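Local coordinates for protein UL144 (Macacine herpesvirus 1, PDB 6NYP) that probably binds the inhibitory lymphocyte receptor BTLA, as a viral member of the TNF-receptor superfamily built from cysteine-rich repeats, and so dampens immune responses, at residues Q13-R23 / C28-C39; P40-L48 / N66-V74. One frame throughout, in Å; residues are numbered along the deposited sequence.

Overall arrangement
The two contacts follow one another along an elongated, helix-free chain, their centres about 18 Å apart. Contact 1 is closed before contact 2 begins, and Cys39, the last residue of the first, runs directly into Pro40 of the second. They also touch in space: Val45 CG2 of contact 2 lies 3.4 Å from Tyr22 O and 3.6 Å from Cys39 SG, while Leu48 O meets Arg23 CB. The roles of the two differ. Residues 34-37 of contact 1 extend their sheet into a strand of another protein's chain, whereas contact 2 touches no other protein chain of the assembly and carries an N-linked sugar on Asn66.

Contact 1 (Q13-R23 / C28-C39); sequences QCCPPCKQGYR and CTQYTSTTCTLC
Tyr22 and Leu38 face each other as an antiparallel non-hydrogen-bonded pair, CA to CA 4.4 Å, and the next pair, Arg23 with Thr37, is hydrogen-bonded in both directions, Arg23 N to Thr37 O and Thr37 N to Arg23 O each measuring 2.9 Å. Past the end of this short ladder Cys39 N donates to Gly21 O, also at 2.9 Å, tying the Lys19-Tyr22 type I turn to the end of strand 34-38. On the face of the hairpin that carries Tyr22 and Leu38, Leu38 CD1 sits over one face of the phenol in a CH-pi contact, 4.1 Å from the ring centroid and displaced toward the rim. With Leu38 chi1 at -165° the branch is directed back over Tyr22, where CD1 meets both the ring and Gly21 O.

Farther along, two disulfides bridge the segments like rungs: Cys15 SG to Cys28 SG and Cys18 SG to Cys36 SG. Both have left-handed torsions about the S-S bond, -81° and -86°. Linking the first cysteine to the third and the second to the fourth, they interlock as in the B2 module of TNF-receptor cysteine-rich domains, while Cys14, next in sequence to Cys15, is bonded to Cys3 and closes the segment before this module.

Between the rungs, the Thr34 hydroxyl donates to a lone pair of Pro16 O, in the plane of that carbonyl, over 3.0 Å; both residues are buried, so the bond satisfies a hydroxyl and a carbonyl inside the module. Thr34 OG1 also passes alongside the proline ring, 3.4 Å from Pro16 CD. At the far end Gln13 lays its CG against the Cys28 sulfur, CG to SG 3.8 Å, and the chain then bends, its amide end lying by the Gln30 backbone. The Thr37 hydroxyl is taken up by Thr25 and a polar side chain on the chain of another protein in the assembly.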
loop_
_atom_site.group_PDB
_atom_site.type_symbol
_atom_site.label_atom_id
_atom_site.label_comp_id
_atom_site.label_asym_id
_atom_site.label_seq_id
_atom_site.Cartn_x
_atom_site.Cartn_y
_atom_site.Cartn_z
ATOM N N GLN F 13 -14.688 -6.522 5.744
ATOM C CA GLN F 13 -14.282 -5.396 4.865
ATOM C C GLN F 13 -13.099 -5.837 3.994
ATOM O O GLN F 13 -12.152 -6.468 4.533
ATOM C CB GLN F 13 -13.928 -4.181 5.727
ATOM C CG GLN F 13 -13.742 -2.866 4.973
ATOM C CD GLN F 13 -15.000 -2.333 4.325
ATOM O OE1 GLN F 13 -15.990 -2.029 4.990
ATOM N NE2 GLN F 13 -14.951 -2.158 3.014
ATOM N N CYS F 14 -13.167 -5.509 2.701
ATOM C CA CYS F 14 -12.113 -5.779 1.692
ATOM C C CYS F 14 -11.147 -4.588 1.658
ATOM O O CYS F 14 -11.601 -3.460 1.369
ATOM C CB CYS F 14 -12.733 -6.040 0.325
ATOM S SG CYS F 14 -13.605 -7.625 0.218
ATOM N N CYS F 15 -9.867 -4.838 1.960
ATOM C CA CYS F 15 -8.849 -3.790 2.227
ATOM C C CYS F 15 -7.575 -4.047 1.433
ATOM O O CYS F 15 -7.237 -5.188 1.127
ATOM C CB CYS F 15 -8.517 -3.714 3.711
ATOM S SG CYS F 15 -9.916 -3.168 4.717
ATOM N N PRO F 16 -6.833 -2.974 1.082
ATOM C CA PRO F 16 -5.469 -3.115 0.577
ATOM C C PRO F 16 -4.593 -3.874 1.569
ATOM O O PRO F 16 -4.701 -3.669 2.775
ATOM C CB PRO F 16 -4.961 -1.673 0.445
ATOM C CG PRO F 16 -6.218 -0.831 0.347
ATOM C CD PRO F 16 -7.273 -1.573 1.141
ATOM N N PRO F 17 -3.692 -4.764 1.104
ATOM C CA PRO F 17 -2.786 -5.466 2.008
ATOM C C PRO F 17 -1.656 -4.549 2.495
ATOM O O PRO F 17 -1.541 -3.439 1.995
ATOM C CB PRO F 17 -2.277 -6.618 1.136
ATOM C CG PRO F 17 -2.296 -6.058 -0.269
ATOM C CD PRO F 17 -3.502 -5.144 -0.303
ATOM N N CYS F 18 -0.861 -5.036 3.451
ATOM C CA CYS F 18 0.403 -4.398 3.905
ATOM C C CYS F 18 1.579 -4.994 3.122
ATOM O O CYS F 18 1.458 -6.145 2.641
ATOM C CB CYS F 18 0.600 -4.604 5.402
ATOM S SG CYS F 18 -0.608 -3.734 6.437
ATOM N N LYS F 19 2.680 -4.247 3.001
ATOM C CA LYS F 19 3.959 -4.750 2.426
ATOM C C LYS F 19 4.595 -5.738 3.418
ATOM O O LYS F 19 4.178 -5.752 4.592
ATOM C CB LYS F 19 4.894 -3.589 2.073
ATOM C CG LYS F 19 4.392 -2.670 0.969
ATOM C CD LYS F 19 5.409 -1.634 0.530
ATOM C CE LYS F 19 5.064 -0.979 -0.793
ATOM N NZ LYS F 19 3.923 -0.037 -0.690
ATOM N N GLN F 20 5.583 -6.505 2.959
ATOM C CA GLN F 20 6.078 -7.760 3.594
ATOM C C GLN F 20 6.396 -7.575 5.085
ATOM O O GLN F 20 5.906 -8.399 5.894
ATOM C CB GLN F 20 7.303 -8.263 2.831
ATOM C CG GLN F 20 6.953 -8.834 1.465
ATOM C CD GLN F 20 7.916 -9.921 1.064
ATOM O OE1 GLN F 20 9.127 -9.714 1.032
ATOM N NE2 GLN F 20 7.372 -11.095 0.789
ATOM N N GLY F 21 7.178 -6.556 5.447
ATOM C CA GLY F 21 7.703 -6.396 6.821
ATOM C C GLY F 21 6.745 -5.699 7.771
ATOM O O GLY F 21 7.206 -5.255 8.826
ATOM N N TYR F 22 5.458 -5.621 7.428
ATOM C CA TYR F 22 4.462 -4.754 8.108
ATOM C C TYR F 22 3.251 -5.578 8.558
ATOM O O TYR F 22 2.891 -6.548 7.864
ATOM C CB TYR F 22 4.018 -3.639 7.164
ATOM C CG TYR F 22 5.089 -2.654 6.777
ATOM C CD1 TYR F 22 6.030 -2.951 5.806
ATOM C CD2 TYR F 22 5.119 -1.391 7.347
ATOM C CE1 TYR F 22 6.986 -2.027 5.418
ATOM C CE2 TYR F 22 6.087 -0.465 6.991
ATOM C CZ TYR F 22 7.024 -0.782 6.023
ATOM O OH TYR F 22 7.973 0.136 5.679
ATOM N N ARG F 23 2.660 -5.193 9.695
ATOM C CA ARG F 23 1.379 -5.733 10.224
ATOM C C ARG F 23 0.321 -4.622 10.150
ATOM O O ARG F 23 0.714 -3.417 10.195
ATOM C CB ARG F 23 1.554 -6.210 11.670
ATOM C CG ARG F 23 1.448 -5.084 12.690
ATOM C CD ARG F 23 2.364 -5.130 13.890
ATOM N NE ARG F 23 2.062 -3.995 14.754
ATOM C CZ ARG F 23 2.709 -3.672 15.870
ATOM N NH1 ARG F 23 3.714 -4.414 16.304
ATOM N NH2 ARG F 23 2.338 -2.604 16.559
ATOM N N CYS F 28 -8.950 -0.688 7.119
ATOM C CA CYS F 28 -9.520 0.236 6.106
ATOM C C CYS F 28 -11.038 0.306 6.303
ATOM O O CYS F 28 -11.585 -0.554 7.011
ATOM C CB CYS F 28 -9.172 -0.202 4.685
ATOM S SG CYS F 28 -10.368 -1.346 3.938
ATOM N N THR F 29 -11.681 1.314 5.715
ATOM C CA THR F 29 -13.150 1.372 5.489
ATOM C C THR F 29 -13.373 1.451 3.979
ATOM O O THR F 29 -12.379 1.422 3.236
ATOM C CB THR F 29 -13.795 2.549 6.234
ATOM O OG1 THR F 29 -13.502 3.772 5.554
ATOM C CG2 THR F 29 -13.341 2.637 7.674
ATOM N N GLN F 30 -14.622 1.573 3.543
ATOM C CA GLN F 30 -14.961 1.679 2.102
ATOM C C GLN F 30 -14.295 2.925 1.510
ATOM O O GLN F 30 -14.002 2.914 0.303
ATOM C CB GLN F 30 -16.475 1.725 1.930
ATOM C CG GLN F 30 -16.912 1.572 0.486
ATOM C CD GLN F 30 -18.404 1.702 0.334
ATOM O OE1 GLN F 30 -19.136 1.874 1.304
ATOM N NE2 GLN F 30 -18.860 1.607 -0.903
ATOM N N TYR F 31 -14.067 3.957 2.328
ATOM C CA TYR F 31 -13.624 5.307 1.887
ATOM C C TYR F 31 -12.186 5.615 2.331
ATOM O O TYR F 31 -11.673 6.658 1.892
ATOM C CB TYR F 31 -14.575 6.371 2.443
ATOM C CG TYR F 31 -15.963 6.338 1.856
ATOM C CD1 TYR F 31 -16.959 5.541 2.399
ATOM C CD2 TYR F 31 -16.281 7.106 0.747
ATOM C CE1 TYR F 31 -18.225 5.484 1.838
ATOM C CE2 TYR F 31 -17.546 7.079 0.188
ATOM C CZ TYR F 31 -18.525 6.271 0.740
ATOM O OH TYR F 31 -19.775 6.236 0.191
ATOM N N THR F 32 -11.569 4.773 3.167
ATOM C CA THR F 32 -10.263 5.073 3.820
ATOM C C THR F 32 -9.256 3.935 3.637
ATOM O O THR F 32 -9.660 2.802 3.329
ATOM C CB THR F 32 -10.414 5.343 5.321
ATOM O OG1 THR F 32 -11.001 4.190 5.926
ATOM C CG2 THR F 32 -11.224 6.590 5.599
ATOM N N SER F 33 -7.988 4.272 3.864
ATOM C CA SER F 33 -6.783 3.418 3.703
ATOM C C SER F 33 -6.625 2.446 4.877
ATOM O O SER F 33 -7.196 2.699 5.948
ATOM C CB SER F 33 -5.576 4.303 3.578
ATOM O OG SER F 33 -5.763 5.491 4.337
ATOM N N THR F 34 -5.852 1.383 4.657
ATOM C CA THR F 34 -5.293 0.484 5.698
ATOM C C THR F 34 -4.044 1.151 6.279
ATOM O O THR F 34 -3.303 1.753 5.488
ATOM C CB THR F 34 -4.866 -0.856 5.086
ATOM O OG1 THR F 34 -5.896 -1.352 4.226
ATOM C CG2 THR F 34 -4.516 -1.896 6.125
ATOM N N THR F 35 -3.832 1.076 7.593
ATOM C CA THR F 35 -2.591 1.550 8.269
ATOM C C THR F 35 -1.740 0.320 8.605
ATOM O O THR F 35 -2.290 -0.646 9.194
ATOM C CB THR F 35 -2.906 2.407 9.502
ATOM O OG1 THR F 35 -3.847 3.415 9.131
ATOM C CG2 THR F 35 -1.686 3.067 10.095
ATOM N N CYS F 36 -0.471 0.333 8.189
ATOM C CA CYS F 36 0.519 -0.752 8.424
ATOM C C CYS F 36 1.683 -0.200 9.246
ATOM O O CYS F 36 2.029 0.979 9.047
ATOM C CB CYS F 36 1.041 -1.307 7.107
ATOM S SG CYS F 36 -0.300 -1.763 5.984
ATOM N N THR F 37 2.242 -1.005 10.150
ATOM C CA THR F 37 3.433 -0.632 10.960
ATOM C C THR F 37 4.513 -1.706 10.781
ATOM O O THR F 37 4.159 -2.902 10.705
ATOM C CB THR F 37 3.060 -0.365 12.426
ATOM O OG1 THR F 37 2.010 0.602 12.460
ATOM C CG2 THR F 37 4.223 0.156 13.242
ATOM N N LEU F 38 5.763 -1.260 10.646
ATOM C CA LEU F 38 6.993 -2.087 10.538
ATOM C C LEU F 38 7.115 -3.016 11.750
ATOM O O LEU F 38 7.226 -2.505 12.867
ATOM C CB LEU F 38 8.186 -1.129 10.441
ATOM C CG LEU F 38 9.518 -1.721 9.979
ATOM C CD1 LEU F 38 9.395 -2.413 8.627
ATOM C CD2 LEU F 38 10.580 -0.628 9.927
ATOM N N CYS F 39 7.101 -4.331 11.526
ATOM C CA CYS F 39 7.575 -5.342 12.512
ATOM C C CYS F 39 9.059 -5.097 12.767
ATOM O O CYS F 39 9.838 -5.062 11.821
ATOM C CB CYS F 39 7.357 -6.772 12.026
ATOM S SG CYS F 39 5.688 -7.418 12.315
#

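Contact 2 (P40-L48 / N66-V74). With NAG (2-acetamido-2-deoxy-beta-D-glucopyranose), chain P.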
loop_
_atom_site.group_PDB
_atom_site.type_symbol
_atom_site.label_atom_id
_atom_site.label_comp_id
_atom_site.label_asym_id
_atom_site.label_seq_id
_atom_site.Cartn_x
_atom_site.Cartn_y
_atom_site.Cartn_z
ATOM N N PRO F 40 9.501 -4.897 14.031
ATOM C CA PRO F 40 10.903 -4.571 14.310
ATOM C C PRO F 40 11.842 -5.767 14.072
ATOM O O PRO F 40 11.373 -6.901 14.084
ATOM C CB PRO F 40 10.894 -4.154 15.787
ATOM C CG PRO F 40 9.711 -4.897 16.371
ATOM C CD PRO F 40 8.690 -4.996 15.255
ATOM N N SER F 41 13.137 -5.495 13.873
ATOM C CA SER F 41 14.183 -6.518 13.605
ATOM C C SER F 41 14.163 -7.586 14.707
ATOM O O SER F 41 14.070 -7.212 15.891
ATOM C CB SER F 41 15.547 -5.899 13.470
ATOM O OG SER F 41 16.460 -6.860 12.964
ATOM N N GLY F 42 14.223 -8.864 14.316
ATOM C CA GLY F 42 14.168 -10.027 15.222
ATOM C C GLY F 42 12.748 -10.532 15.425
ATOM O O GLY F 42 12.550 -11.406 16.309
ATOM N N THR F 43 11.789 -9.987 14.666
ATOM C CA THR F 43 10.357 -10.392 14.662
ATOM C C THR F 43 9.925 -10.672 13.220
ATOM O O THR F 43 10.583 -10.165 12.293
ATOM C CB THR F 43 9.462 -9.325 15.306
ATOM O OG1 THR F 43 9.261 -8.251 14.378
ATOM C CG2 THR F 43 10.032 -8.807 16.610
ATOM N N TYR F 44 8.862 -11.460 13.052
ATOM C CA TYR F 44 8.244 -11.765 11.738
ATOM C C TYR F 44 6.730 -11.554 11.837
ATOM O O TYR F 44 6.140 -11.788 12.907
ATOM C CB TYR F 44 8.607 -13.183 11.290
ATOM C CG TYR F 44 7.935 -14.294 12.062
ATOM C CD1 TYR F 44 8.513 -14.832 13.204
ATOM C CD2 TYR F 44 6.724 -14.822 11.638
ATOM C CE1 TYR F 44 7.896 -15.852 13.913
ATOM C CE2 TYR F 44 6.093 -15.840 12.337
ATOM C CZ TYR F 44 6.674 -16.349 13.486
ATOM O OH TYR F 44 6.065 -17.362 14.171
ATOM N N VAL F 45 6.130 -11.119 10.730
ATOM C CA VAL F 45 4.658 -10.926 10.587
ATOM C C VAL F 45 4.007 -12.309 10.684
ATOM O O VAL F 45 4.207 -13.126 9.771
ATOM C CB VAL F 45 4.296 -10.211 9.271
ATOM C CG1 VAL F 45 2.790 -10.055 9.121
ATOM C CG2 VAL F 45 4.984 -8.863 9.147
ATOM N N SER F 46 3.252 -12.543 11.759
ATOM C CA SER F 46 2.709 -13.860 12.182
ATOM C C SER F 46 1.300 -14.070 11.615
ATOM O O SER F 46 1.115 -15.000 10.816
ATOM C CB SER F 46 2.739 -13.971 13.684
ATOM O OG SER F 46 2.197 -15.210 14.119
ATOM N N GLY F 47 0.344 -13.230 12.015
ATOM C CA GLY F 47 -0.974 -13.116 11.363
ATOM C C GLY F 47 -1.009 -11.876 10.492
ATOM O O GLY F 47 0.057 -11.470 10.001
ATOM N N LEU F 48 -2.188 -11.282 10.318
ATOM C CA LEU F 48 -2.339 -9.942 9.686
ATOM C C LEU F 48 -1.786 -8.880 10.643
ATOM O O LEU F 48 -1.221 -7.877 10.158
ATOM C CB LEU F 48 -3.814 -9.692 9.364
ATOM C CG LEU F 48 -4.402 -10.576 8.261
ATOM C CD1 LEU F 48 -5.922 -10.509 8.254
ATOM C CD2 LEU F 48 -3.849 -10.202 6.891
ATOM N N ASN F 66 16.803 -19.151 7.607
ATOM C CA ASN F 66 16.868 -18.014 8.567
ATOM C C ASN F 66 15.509 -17.313 8.639
ATOM O O ASN F 66 14.708 -17.470 7.697
ATOM C CB ASN F 66 17.972 -17.015 8.213
ATOM C CG ASN F 66 19.263 -17.311 8.944
ATOM O OD1 ASN F 66 19.235 -17.851 10.048
ATOM N ND2 ASN F 66 20.387 -16.968 8.332
ATOM N N CYS F 67 15.277 -16.556 9.716
ATOM C CA CYS F 67 14.026 -15.792 9.960
ATOM C C CYS F 67 13.926 -14.653 8.944
ATOM O O CYS F 67 14.830 -13.803 8.927
ATOM C CB CYS F 67 13.950 -15.213 11.369
ATOM S SG CYS F 67 12.246 -14.851 11.877
ATOM N N THR F 68 12.875 -14.661 8.119
ATOM C CA THR F 68 12.496 -13.550 7.208
ATOM C C THR F 68 11.460 -12.680 7.925
ATOM O O THR F 68 11.070 -13.017 9.054
ATOM C CB THR F 68 11.954 -14.072 5.870
ATOM O OG1 THR F 68 10.624 -14.542 6.093
ATOM C CG2 THR F 68 12.796 -15.174 5.261
ATOM N N SER F 69 11.014 -11.611 7.274
ATOM C CA SER F 69 9.982 -10.677 7.786
ATOM C C SER F 69 8.596 -11.334 7.730
ATOM O O SER F 69 7.676 -10.781 8.362
ATOM C CB SER F 69 10.012 -9.374 7.024
ATOM O OG SER F 69 9.774 -9.587 5.637
ATOM N N THR F 70 8.435 -12.458 7.016
ATOM C CA THR F 70 7.124 -13.138 6.821
ATOM C C THR F 70 7.093 -14.528 7.470
ATOM O O THR F 70 5.975 -14.978 7.780
ATOM C CB THR F 70 6.767 -13.263 5.335
ATOM O OG1 THR F 70 7.614 -14.270 4.785
ATOM C CG2 THR F 70 6.909 -11.962 4.573
ATOM N N GLN F 71 8.237 -15.202 7.628
ATOM C CA GLN F 71 8.289 -16.616 8.102
ATOM C C GLN F 71 9.326 -16.779 9.223
ATOM O O GLN F 71 10.360 -16.068 9.203
ATOM C CB GLN F 71 8.541 -17.595 6.949
ATOM C CG GLN F 71 9.272 -17.005 5.749
ATOM C CD GLN F 71 9.215 -17.882 4.521
ATOM O OE1 GLN F 71 8.335 -18.730 4.370
ATOM N NE2 GLN F 71 10.164 -17.672 3.622
ATOM N N ASN F 72 9.032 -17.691 10.162
ATOM C CA ASN F 72 9.877 -18.046 11.336
ATOM C C ASN F 72 11.122 -18.798 10.845
ATOM O O ASN F 72 11.109 -19.248 9.678
ATOM C CB ASN F 72 9.087 -18.898 12.337
ATOM C CG ASN F 72 9.735 -18.995 13.704
ATOM O OD1 ASN F 72 10.695 -18.283 13.999
ATOM N ND2 ASN F 72 9.225 -19.888 14.537
ATOM N N THR F 73 12.152 -18.933 11.693
ATOM C CA THR F 73 13.339 -19.802 11.445
ATOM C C THR F 73 12.868 -21.253 11.290
ATOM O O THR F 73 11.830 -21.603 11.882
ATOM C CB THR F 73 14.390 -19.718 12.563
ATOM O OG1 THR F 73 13.778 -20.146 13.780
ATOM C CG2 THR F 73 14.964 -18.335 12.771
ATOM N N VAL F 74 13.591 -22.051 10.505
ATOM C CA VAL F 74 13.374 -23.522 10.385
ATOM C C VAL F 74 14.598 -24.209 10.989
ATOM O O VAL F 74 15.723 -23.840 10.594
ATOM C CB VAL F 74 13.138 -23.960 8.925
ATOM C CG1 VAL F 74 12.810 -25.445 8.833
ATOM C CG2 VAL F 74 12.054 -23.126 8.257
HETATM C C1 NAG P . 21.712 -17.190 8.868
HETATM C C2 NAG P . 22.518 -18.155 7.988
HETATM C C3 NAG P . 23.817 -18.472 8.726
HETATM C C4 NAG P . 24.590 -17.178 9.005
HETATM C C5 NAG P . 23.708 -16.162 9.750
HETATM C C6 NAG P . 24.414 -14.815 9.904
HETATM C C7 NAG P . 21.101 -19.574 6.511
HETATM C C8 NAG P . 20.520 -20.944 6.286
HETATM N N2 NAG P . 21.811 -19.395 7.642
HETATM O O3 NAG P . 24.606 -19.391 7.957
HETATM O O4 NAG P . 25.787 -17.482 9.744
HETATM O O5 NAG P . 22.468 -15.975 9.046
HETATM O O6 NAG P . 23.637 -13.935 10.723
HETATM O O7 NAG P . 20.928 -18.692 5.683
#
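Tyr44 and Val45 of strand 43-45 bring a ring and a backbone amide against the irregular loop 66-74. The hydrogen bonding between the segments consists of one backbone link, Val45 N to Ser69 O, 2.8 Å long and nearly straight at the hydrogen (170°), although the donor stands above the plane of the Ser69 carbonyl and not on a lone pair.

Aromatic packing accounts for most of the rest. With CG between its backbone N and carbonyl carbon (chi1 72°), Tyr44 lays its ring across the loop. The Gln71-Asn72 peptide and Asn72 CB lie over one face, CB at 4.0 Å from the ring centroid in a CH-pi contact. The Asn72 amide is almost parallel to the ring, 14° between planes, with its CG 3.6 Å from Tyr44 CE1; its OD1 is hydrogen-bonded to Thr55 OG1, which would help to hold that orientation. The Cys67 sulfur approaches the ring obliquely, SG to Tyr44 CD1 4.0 Å, and is itself held by a disulfide to Cys54.

A second covalent link, to sugar, lies at one end of the loop, where Asn66 ND2 is joined to C1 of the sugar, in an Asn-Cys-Thr sequon within this TNFR-type cysteine-rich region. With a single backbone hydrogen bond between the segments, the fit of loop to strand rests largely on the Tyr44 face, and the glycan projects away from it.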